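Local coordinates for Serine/threonine-protein kinase/endoribonuclease IRE1 (Saccharomyces cerevisiae, PDB 2BE1) that senses unfolded proteins in the lumen of the endoplasmic reticulum through this lumenal domain, switching on an endoribonuclease that splices HAC1 precursor mRNA, at residues S10-A15 against F249-D254. Numbering follows the deposited sequence.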
# COMPACT_ATOMS: atom_id res chain seq x y z
N SER A 10 13.37 27.62 -10.75
CA SER A 10 12.54 28.05 -11.82
C SER A 10 11.55 29.10 -11.36
O SER A 10 11.30 29.29 -10.17
CB SER A 10 11.79 26.84 -12.35
OG SER A 10 10.88 27.17 -13.38
N ASP A 11 10.97 29.78 -12.32
CA ASP A 11 9.93 30.74 -12.03
C ASP A 11 8.57 30.12 -11.97
O ASP A 11 7.60 30.74 -11.57
CB ASP A 11 9.94 31.77 -13.12
CG ASP A 11 10.84 32.88 -12.80
OD1 ASP A 11 11.08 33.72 -13.69
OD2 ASP A 11 11.30 32.89 -11.62
N ILE A 12 8.48 28.88 -12.41
CA ILE A 12 7.24 28.18 -12.33
C ILE A 12 7.11 27.60 -10.95
O ILE A 12 8.10 27.25 -10.30
CB ILE A 12 7.17 27.04 -13.31
CG1 ILE A 12 7.65 27.49 -14.69
CG2 ILE A 12 5.75 26.53 -13.39
CD1 ILE A 12 7.02 28.77 -15.18
N LEU A 13 5.86 27.50 -10.50
CA LEU A 13 5.53 26.96 -9.21
C LEU A 13 4.32 26.17 -9.54
O LEU A 13 3.55 26.54 -10.43
CB LEU A 13 5.12 28.08 -8.28
CG LEU A 13 5.34 28.02 -6.78
CD1 LEU A 13 5.17 29.40 -6.22
CD2 LEU A 13 4.30 27.18 -6.16
N ILE A 14 4.12 25.09 -8.80
CA ILE A 14 3.02 24.25 -9.07
C ILE A 14 2.11 24.05 -7.89
O ILE A 14 2.57 23.66 -6.77
CB ILE A 14 3.52 23.01 -9.63
CG1 ILE A 14 3.61 23.26 -11.09
CG2 ILE A 14 2.54 21.91 -9.46
CD1 ILE A 14 4.27 22.12 -11.76
N ALA A 15 0.83 24.32 -8.17
CA ALA A 15 -0.20 24.33 -7.21
C ALA A 15 -1.15 23.26 -7.51
O ALA A 15 -1.47 23.03 -8.69
CB ALA A 15 -0.90 25.56 -7.29
N PHE A 249 4.30 23.20 -5.13
CA PHE A 249 5.71 22.76 -5.43
C PHE A 249 6.61 23.79 -6.05
O PHE A 249 6.20 24.52 -6.97
CB PHE A 249 5.76 21.55 -6.30
CG PHE A 249 5.07 20.36 -5.73
CD1 PHE A 249 3.78 19.99 -6.15
CD2 PHE A 249 5.71 19.58 -4.78
CE1 PHE A 249 3.14 18.83 -5.62
CE2 PHE A 249 5.09 18.43 -4.23
CZ PHE A 249 3.79 18.06 -4.64
N ASP A 250 7.85 23.84 -5.54
CA ASP A 250 8.96 24.61 -6.15
C ASP A 250 9.44 23.80 -7.34
O ASP A 250 9.35 22.59 -7.31
CB ASP A 250 10.09 24.88 -5.14
CG ASP A 250 9.87 26.18 -4.36
OD1 ASP A 250 8.97 26.95 -4.74
OD2 ASP A 250 10.59 26.49 -3.37
N VAL A 251 9.88 24.44 -8.42
CA VAL A 251 10.55 23.66 -9.50
C VAL A 251 12.01 24.09 -9.78
O VAL A 251 12.30 25.20 -10.10
CB VAL A 251 9.63 23.42 -10.81
CG1 VAL A 251 8.42 24.27 -10.83
CG2 VAL A 251 10.39 23.56 -12.10
N PHE A 252 12.95 23.19 -9.62
CA PHE A 252 14.31 23.55 -9.89
C PHE A 252 14.79 23.08 -11.26
O PHE A 252 14.18 22.20 -11.88
CB PHE A 252 15.19 22.98 -8.80
CG PHE A 252 15.02 23.67 -7.49
CD1 PHE A 252 13.83 23.61 -6.81
CD2 PHE A 252 16.07 24.40 -6.94
CE1 PHE A 252 13.68 24.28 -5.59
CE2 PHE A 252 15.91 25.07 -5.71
CZ PHE A 252 14.72 25.00 -5.05
N ASN A 253 15.89 23.68 -11.73
CA ASN A 253 16.48 23.33 -13.02
C ASN A 253 17.86 22.81 -12.82
O ASN A 253 18.71 23.50 -12.25
CB ASN A 253 16.57 24.53 -13.97
CG ASN A 253 15.21 25.16 -14.29
OD1 ASN A 253 14.25 24.45 -14.57
ND2 ASN A 253 15.14 26.51 -14.28
N ASP A 254 18.09 21.59 -13.27
CA ASP A 254 19.45 21.07 -13.36
C ASP A 254 20.03 21.60 -14.63
O ASP A 254 19.68 21.14 -15.71
CB ASP A 254 19.45 19.55 -13.43
CG ASP A 254 20.80 18.95 -13.13
OD1 ASP A 254 20.84 17.90 -12.42
OD2 ASP A 254 21.81 19.55 -13.57
O HOH W 1 10.13 27.78 -8.60
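Val251 reaches across to both Ser10 and Ile12 where the chain of 10-15 turns a corner at Asp11 beside its antiparallel neighbour, 249-254. Its CB stands 4.2 Å from Ile12 O. From there the side chain forks: CG1 goes to the Ile12 carbonyl and to Ile12 CB (3.9 Å), while CG2 lies against Ser10 CB (3.6 Å), with Ser10 OG a little farther off. That hydroxyl sits anti to its own backbone N (chi1 177°), which turns it so that Ser10 OG accepts from Ile12 N at 3.1 Å, an ST turn at the corner. With no such OG, an alanine here would probably leave the Ile12 N-H without its acceptor and the corner less firmly set. Water 1 links the two segments, donating to Ser10 O and Ile12 O and weakly accepting from Val251 N. Farther along, Ile14 pairs with Phe249: Ile14 N bonds Phe249 O at 2.8 Å, and Ile14 CG2 meets the ring at CD1 (4.0 Å). Asp250 turns its carboxylate to Arg27. The contact joins the middle strand of a five-stranded antiparallel sheet, 8-17, to its neighbour 245-254; at the buried corner a serine hydroxyl and a water meet polar backbone atoms beside the apolar Val251 branches.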